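Local coordinates for protein aromatic amino acid aminotransferase I (Candida albicans WO-1, PDB 6HNU) that probably transfers the amino group of aromatic L-amino acids to 2-oxoglutarate, using pyridoxal 5'-phosphate as cofactor, at residues Ala419-Leu431 with Gly477-Phe489. Numbering follows the deposited sequence. Where two conformers were deposited one is given.
Sequences AVHEQAIKQGCLL and GLEKFGKAVRAEF
Val420 fits as a knob into a hole formed by Phe481, Val485, Glu488 and Phe489. Its two methyls divide the work: CG1, anti to the backbone N (chi1 168°), faces Phe481, while CG2 reaches CE1 of Phe489 at 3.8 Å. The Phe481 ring also receives CB of Ala424 obliquely and Leu431 CD2 over one face. Near the crossing, small residues let the helices approach: the axes of helix segments 419-426 and 477-489 come within 8.3 Å, with 131° between their N-to-C directions, and CB of Ala484 lies 3.4 Å from the backbone N of Ala424. Phe462 meets Phe481 edge-to-face and touches Val420, while Val420 and Val485 rest on Leu398, so both helices lie on one antiparallel sheet, consistent with the C-terminal small domain of a fold-type I aminotransferase. A Schellman motif at Gly428 turns helix into strand; beside it, the extended Lys480 chain passes the Gln427 carbonyl (CD to O 3.1 Å), and a water links its NZ to Gly428 O.

Toward the polar edge, Gln423 NE2 donates to Glu488 OE2 (2.8 Å, 161° at the hydrogen), which accepts through its anti lone pair. Gln423 OE1 accepts from Gln427 NE2 at 2.9 Å, fixing the amide's rotation. A water joins Glu488 OE2 to Ala419 O, and OE1 is hydrogen-bonded to His403 NE2. Glu488 is thus probably anionic, its charge stabilised by amide and water donors.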
ATOM      1  N   ALA B 419      28.550  22.923  13.606  1.00 20.78           N
ATOM      2  CA  ALA B 419      29.504  22.919  14.743  1.00 20.33           C
ATOM      3  C   ALA B 419      28.822  22.336  15.977  1.00 19.39           C
ATOM      4  O   ALA B 419      29.415  21.493  16.664  1.00 20.03           O
ATOM      5  CB  ALA B 419      30.034  24.302  15.022  1.00 22.56           C
ATOM      6  N   VAL B 420      27.634  22.828  16.295  1.00 20.84           N
ATOM      7  CA  VAL B 420      26.911  22.324  17.494  1.00 21.67           C
ATOM      8  C   VAL B 420      26.575  20.850  17.305  1.00 21.36           C
ATOM      9  O   VAL B 420      26.759  20.106  18.267  1.00 22.71           O
ATOM     10  CB  VAL B 420      25.679  23.183  17.820  1.00 23.06           C
ATOM     11  CG1 VAL B 420      24.786  22.510  18.859  1.00 24.85           C
ATOM     12  CG2 VAL B 420      26.106  24.563  18.270  1.00 22.88           C
ATOM     13  N   HIS B 421      26.111  20.443  16.118  1.00 24.58           N
ATOM     14  CA  HIS B 421      25.810  19.016  15.787  1.00 22.68           C
ATOM     15  C   HIS B 421      27.052  18.152  15.993  1.00 23.77           C
ATOM     16  O   HIS B 421      26.945  17.149  16.703  1.00 21.16           O
ATOM     17  CB  HIS B 421      25.282  18.878  14.352  1.00 22.42           C
ATOM     18  CG  HIS B 421      24.801  17.521  13.958  1.00 24.25           C
ATOM     19  ND1 HIS B 421      23.828  16.852  14.670  1.00 23.60           N
ATOM     20  CD2 HIS B 421      25.061  16.771  12.859  1.00 22.99           C
ATOM     21  CE1 HIS B 421      23.565  15.712  14.056  1.00 24.35           C
ATOM     22  NE2 HIS B 421      24.291  15.646  12.940  1.00 24.70           N
ATOM     23  N   GLU B 422      28.198  18.548  15.431  1.00 25.12           N
ATOM     24  CA  GLU B 422      29.472  17.787  15.584  1.00 24.66           C
ATOM     25  C   GLU B 422      29.856  17.700  17.072  1.00 24.10           C
ATOM     26  O   GLU B 422      30.221  16.598  17.548  1.00 24.28           O
ATOM     27  CB  GLU B 422      30.575  18.441  14.734  1.00 28.62           C
ATOM     28  CG  GLU B 422      30.326  18.376  13.224  1.00 33.35           C
ATOM     29  CD  GLU B 422      31.247  19.269  12.396  1.00 41.17           C
ATOM     30  OE1 GLU B 422      32.301  19.683  12.960  1.00 42.13           O
ATOM     31  OE2 GLU B 422      30.924  19.548  11.193  1.00 42.55           O
ATOM     32  N   GLN B 423      29.748  18.815  17.799  1.00 23.98           N
ATOM     33  CA  GLN B 423      30.125  18.884  19.240  1.00 24.64           C
ATOM     34  C   GLN B 423      29.201  17.963  20.066  1.00 24.40           C
ATOM     35  O   GLN B 423      29.717  17.184  20.868  1.00 24.53           O
ATOM     36  CB  GLN B 423      30.096  20.329  19.741  1.00 25.45           C
ATOM     37  CG  GLN B 423      30.546  20.453  21.197  1.00 26.81           C
ATOM     38  CD  GLN B 423      32.036  20.294  21.389  1.00 29.72           C
ATOM     39  OE1 GLN B 423      32.494  19.538  22.234  1.00 27.12           O
ATOM     40  NE2 GLN B 423      32.815  21.015  20.594  1.00 31.25           N
ATOM     41  N   ALA B 424      27.886  18.046  19.870  1.00 24.19           N
ATOM     42  CA  ALA B 424      26.886  17.135  20.484  1.00 24.46           C
ATOM     43  C   ALA B 424      27.339  15.690  20.304  1.00 24.94           C
ATOM     44  O   ALA B 424      27.384  14.952  21.316  1.00 28.46           O
ATOM     45  CB  ALA B 424      25.520  17.360  19.857  1.00 25.52           C
ATOM     46  N   ILE B 425      27.640  15.289  19.068  1.00 23.92           N
ATOM     47  CA  ILE B 425      28.031  13.889  18.759  1.00 25.87           C
ATOM     48  C   ILE B 425      29.311  13.567  19.543  1.00 29.48           C
ATOM     49  O   ILE B 425      29.369  12.510  20.180  1.00 28.10           O
ATOM     50  CB  ILE B 425      28.186  13.653  17.242  1.00 25.51           C
ATOM     51  CG1 ILE B 425      26.824  13.575  16.550  1.00 24.44           C
ATOM     52  CG2 ILE B 425      28.984  12.394  16.976  1.00 29.09           C
ATOM     53  CD1 ILE B 425      26.833  14.049  15.129  1.00 26.06           C
ATOM     54  N   LYS B 426      30.285  14.472  19.530  1.00 30.94           N
ATOM     55  CA  LYS B 426      31.537  14.284  20.309  1.00 32.23           C
ATOM     56  C   LYS B 426      31.201  14.148  21.817  1.00 30.87           C
ATOM     57  O   LYS B 426      31.851  13.371  22.485  1.00 31.55           O
ATOM     58  CB  LYS B 426      32.495  15.433  20.001  1.00 33.47           C
ATOM     59  CG  LYS B 426      33.863  15.331  20.667  1.00 36.39           C
ATOM     60  CD  LYS B 426      34.683  16.595  20.575  1.00 37.35           C
ATOM     61  CE  LYS B 426      35.974  16.526  21.372  1.00 40.36           C
ATOM     62  NZ  LYS B 426      36.256  17.826  22.017  1.00 41.98           N
ATOM     63  N   GLN B 427      30.214  14.872  22.340  1.00 32.07           N
ATOM     64  CA  GLN B 427      29.801  14.774  23.765  1.00 31.91           C
ATOM     65  C   GLN B 427      28.962  13.511  24.019  1.00 34.45           C
ATOM     66  O   GLN B 427      28.666  13.271  25.198  1.00 37.39           O
ATOM     67  CB  GLN B 427      29.015  16.016  24.190  1.00 35.61           C
ATOM     68  CG  GLN B 427      29.810  17.323  24.164  1.00 34.94           C
ATOM     69  CD  GLN B 427      31.003  17.358  25.092  1.00 39.33           C
ATOM     70  OE1 GLN B 427      30.996  16.777  26.175  1.00 37.60           O
ATOM     71  NE2 GLN B 427      32.036  18.080  24.676  1.00 41.23           N
ATOM     72  N   GLY B 428      28.572  12.757  22.978  1.00 34.16           N
ATOM     73  CA  GLY B 428      27.816  11.488  23.093  1.00 33.12           C
ATOM     74  C   GLY B 428      26.289  11.650  23.029  1.00 33.24           C
ATOM     75  O   GLY B 428      25.572  10.832  23.664  1.00 30.22           O
ATOM     76  N   CYS B 429      25.758  12.613  22.273  1.00 30.38           N
ATOM     77  CA  CYS B 429      24.284  12.772  22.090  1.00 29.64           C
ATOM     78  C   CYS B 429      23.999  13.256  20.668  1.00 30.24           C
ATOM     79  O   CYS B 429      24.813  14.049  20.113  1.00 28.09           O
ATOM     80  CB  CYS B 429      23.752  13.791  23.100  0.50 31.06           C
ATOM     81  SG  CYS B 429      22.030  14.342  22.899  0.50 32.92           S
ATOM     82  N   LEU B 430      22.880  12.814  20.105  1.00 25.23           N
ATOM     83  CA  LEU B 430      22.502  13.230  18.740  1.00 27.02           C
ATOM     84  C   LEU B 430      21.063  13.753  18.708  1.00 25.52           C
ATOM     85  O   LEU B 430      20.128  13.052  19.180  1.00 23.58           O
ATOM     86  CB  LEU B 430      22.710  12.041  17.806  1.00 30.10           C
ATOM     87  CG  LEU B 430      22.559  12.418  16.341  1.00 33.06           C
ATOM     88  CD1 LEU B 430      23.594  11.721  15.484  1.00 36.51           C
ATOM     89  CD2 LEU B 430      21.139  12.121  15.868  1.00 32.02           C
ATOM     90  N   LEU B 431      20.913  14.963  18.168  1.00 23.15           N
ATOM     91  CA  LEU B 431      19.628  15.570  17.783  1.00 23.16           C
ATOM     92  C   LEU B 431      19.652  15.834  16.278  1.00 21.45           C
ATOM     93  O   LEU B 431      20.742  15.790  15.662  1.00 21.66           O
ATOM     94  CB  LEU B 431      19.416  16.842  18.614  1.00 24.39           C
ATOM     95  CG  LEU B 431      18.884  16.613  20.031  1.00 25.69           C
ATOM     96  CD1 LEU B 431      19.961  16.099  20.951  1.00 27.28           C
ATOM     97  CD2 LEU B 431      18.270  17.872  20.606  1.00 28.46           C
ATOM     98  N   GLY B 477      21.368  12.330  27.880  1.00 35.67           N
ATOM     99  CA  GLY B 477      21.539  12.893  26.530  1.00 33.24           C
ATOM    100  C   GLY B 477      21.554  14.397  26.576  1.00 32.05           C
ATOM    101  O   GLY B 477      22.484  14.995  26.010  1.00 33.10           O
ATOM    102  N   LEU B 478      20.579  14.981  27.269  1.00 28.49           N
ATOM    103  CA  LEU B 478      20.322  16.432  27.230  1.00 27.37           C
ATOM    104  C   LEU B 478      21.341  17.171  28.098  1.00 29.10           C
ATOM    105  O   LEU B 478      21.604  18.355  27.816  1.00 29.42           O
ATOM    106  CB  LEU B 478      18.889  16.637  27.691  1.00 27.65           C
ATOM    107  CG  LEU B 478      17.861  16.246  26.634  1.00 27.31           C
ATOM    108  CD1 LEU B 478      16.487  16.653  27.104  1.00 26.21           C
ATOM    109  CD2 LEU B 478      18.186  16.920  25.310  1.00 26.57           C
ATOM    110  N   GLU B 479      21.914  16.489  29.085  1.00 31.81           N
ATOM    111  CA  GLU B 479      23.056  17.042  29.863  1.00 34.31           C
ATOM    112  C   GLU B 479      24.241  17.145  28.896  1.00 31.05           C
ATOM    113  O   GLU B 479      24.827  18.212  28.817  1.00 34.78           O
ATOM    114  CB  GLU B 479      23.374  16.195  31.097  1.00 36.28           C
ATOM    115  CG  GLU B 479      24.681  16.604  31.763  1.00 38.45           C
ATOM    116  CD  GLU B 479      24.823  16.190  33.217  1.00 44.92           C
ATOM    117  OE1 GLU B 479      24.603  14.997  33.516  1.00 48.52           O
ATOM    118  OE2 GLU B 479      25.160  17.067  34.043  1.00 50.66           O
ATOM    119  N   LYS B 480      24.511  16.085  28.140  1.00 33.90           N
ATOM    120  CA  LYS B 480      25.602  16.074  27.135  1.00 35.98           C
ATOM    121  C   LYS B 480      25.342  17.167  26.093  1.00 35.20           C
ATOM    122  O   LYS B 480      26.330  17.778  25.654  1.00 32.66           O
ATOM    123  CB  LYS B 480      25.813  14.663  26.581  1.00 33.62           C
ATOM    124  CG  LYS B 480      26.390  13.682  27.584  1.00 37.49           C
ATOM    125  CD  LYS B 480      26.504  12.250  27.103  1.00 39.61           C
ATOM    126  CE  LYS B 480      27.220  11.380  28.120  1.00 41.81           C
ATOM    127  NZ  LYS B 480      27.044   9.932  27.846  1.00 42.02           N
ATOM    128  N   PHE B 481      24.078  17.478  25.761  1.00 33.72           N
ATOM    129  CA  PHE B 481      23.736  18.492  24.734  1.00 27.67           C
ATOM    130  C   PHE B 481      24.006  19.882  25.307  1.00 30.80           C
ATOM    131  O   PHE B 481      24.545  20.751  24.604  1.00 28.13           O
ATOM    132  CB  PHE B 481      22.284  18.381  24.264  1.00 26.04           C
ATOM    133  CG  PHE B 481      21.973  19.280  23.102  1.00 24.84           C
ATOM    134  CD1 PHE B 481      22.444  18.992  21.831  1.00 28.14           C
ATOM    135  CD2 PHE B 481      21.276  20.458  23.283  1.00 25.96           C
ATOM    136  CE1 PHE B 481      22.173  19.835  20.765  1.00 25.74           C
ATOM    137  CE2 PHE B 481      21.023  21.309  22.218  1.00 26.23           C
ATOM    138  CZ  PHE B 481      21.473  20.994  20.965  1.00 25.88           C
ATOM    139  N   GLY B 482      23.616  20.094  26.558  1.00 28.44           N
ATOM    140  CA  GLY B 482      23.927  21.332  27.290  1.00 28.99           C
ATOM    141  C   GLY B 482      25.434  21.602  27.277  1.00 27.20           C
ATOM    142  O   GLY B 482      25.808  22.750  26.980  1.00 27.73           O
ATOM    143  N   LYS B 483      26.249  20.590  27.553  1.00 31.87           N
ATOM    144  CA  LYS B 483      27.742  20.697  27.554  1.00 37.09           C
ATOM    145  C   LYS B 483      28.224  21.133  26.167  1.00 36.92           C
ATOM    146  O   LYS B 483      29.147  21.972  26.075  1.00 33.76           O
ATOM    147  CB  LYS B 483      28.445  19.354  27.746  1.00 39.26           C
ATOM    148  CG  LYS B 483      28.537  18.796  29.151  1.00 48.15           C
ATOM    149  CD  LYS B 483      29.677  17.789  29.258  1.00 53.58           C
ATOM    150  CE  LYS B 483      29.285  16.491  29.928  1.00 59.68           C
ATOM    151  NZ  LYS B 483      29.138  16.648  31.398  1.00 63.39           N
ATOM    152  N   ALA B 484      27.663  20.513  25.123  1.00 30.91           N
ATOM    153  CA  ALA B 484      28.060  20.751  23.723  1.00 31.93           C
ATOM    154  C   ALA B 484      27.754  22.208  23.382  1.00 30.64           C
ATOM    155  O   ALA B 484      28.642  22.888  22.777  1.00 30.32           O
ATOM    156  CB  ALA B 484      27.378  19.749  22.814  1.00 30.02           C
ATOM    157  N   VAL B 485      26.606  22.730  23.826  1.00 26.91           N
ATOM    158  CA  VAL B 485      26.233  24.149  23.559  1.00 28.24           C
ATOM    159  C   VAL B 485      27.187  25.047  24.367  1.00 31.18           C
ATOM    160  O   VAL B 485      27.648  26.056  23.799  1.00 26.76           O
ATOM    161  CB  VAL B 485      24.753  24.467  23.854  1.00 28.34           C
ATOM    162  CG1 VAL B 485      24.436  25.957  23.690  1.00 28.26           C
ATOM    163  CG2 VAL B 485      23.838  23.658  22.947  1.00 29.32           C
ATOM    164  N   ARG B 486      27.493  24.669  25.613  1.00 30.46           N
ATOM    165  CA  ARG B 486      28.417  25.458  26.490  1.00 35.68           C
ATOM    166  C   ARG B 486      29.827  25.480  25.855  1.00 33.50           C
ATOM    167  O   ARG B 486      30.390  26.583  25.721  1.00 35.02           O
ATOM    168  CB  ARG B 486      28.391  24.924  27.933  1.00 37.18           C
ATOM    169  CG  ARG B 486      28.066  25.990  28.983  1.00 43.70           C
ATOM    170  CD  ARG B 486      27.486  25.502  30.314  1.00 41.48           C
ATOM    171  NE  ARG B 486      27.903  24.129  30.530  1.00 42.80           N
ATOM    172  CZ  ARG B 486      27.087  23.090  30.715  1.00 43.68           C
ATOM    173  NH1 ARG B 486      25.772  23.267  30.794  1.00 42.61           N
ATOM    174  NH2 ARG B 486      27.610  21.880  30.872  1.00 39.91           N
ATOM    175  N   ALA B 487      30.368  24.335  25.447  1.00 29.79           N
ATOM    176  CA  ALA B 487      31.656  24.270  24.722  1.00 30.95           C
ATOM    177  C   ALA B 487      31.623  25.156  23.470  1.00 32.91           C
ATOM    178  O   ALA B 487      32.574  25.932  23.283  1.00 30.77           O
ATOM    179  CB  ALA B 487      32.023  22.857  24.375  1.00 32.27           C
ATOM    180  N   GLU B 488      30.614  25.069  22.605  1.00 26.97           N
ATOM    181  CA  GLU B 488      30.667  25.792  21.302  1.00 26.21           C
ATOM    182  C   GLU B 488      30.552  27.298  21.492  1.00 27.67           C
ATOM    183  O   GLU B 488      31.158  28.053  20.668  1.00 25.38           O
ATOM    184  CB  GLU B 488      29.596  25.283  20.334  1.00 24.92           C
ATOM    185  CG  GLU B 488      30.008  23.990  19.671  1.00 23.34           C
ATOM    186  CD  GLU B 488      31.282  24.072  18.839  1.00 22.77           C
ATOM    187  OE1 GLU B 488      31.434  25.043  18.079  1.00 21.75           O
ATOM    188  OE2 GLU B 488      32.062  23.130  18.901  1.00 23.28           O
ATOM    189  N   PHE B 489      29.780  27.750  22.492  1.00 28.13           N
ATOM    190  CA  PHE B 489      29.429  29.183  22.656  1.00 26.98           C
ATOM    191  C   PHE B 489      30.344  29.860  23.687  1.00 30.26           C
ATOM    192  O   PHE B 489      30.121  31.065  23.951  1.00 31.08           O
ATOM    193  CB  PHE B 489      27.951  29.303  23.018  1.00 25.93           C
ATOM    194  CG  PHE B 489      27.037  29.123  21.834  1.00 22.56           C
ATOM    195  CD1 PHE B 489      26.643  27.857  21.423  1.00 25.59           C
ATOM    196  CD2 PHE B 489      26.574  30.218  21.129  1.00 22.27           C
ATOM    197  CE1 PHE B 489      25.800  27.715  20.333  1.00 22.42           C
ATOM    198  CE2 PHE B 489      25.727  30.078  20.047  1.00 21.66           C
ATOM    199  CZ  PHE B 489      25.376  28.818  19.622  1.00 20.11           C
TER
HETATM  200  O   HOH W   1      32.204  21.223  16.812  1.00 28.31           O
HETATM  201  O   HOH W   2      25.340   9.193  25.705  1.00 34.35           O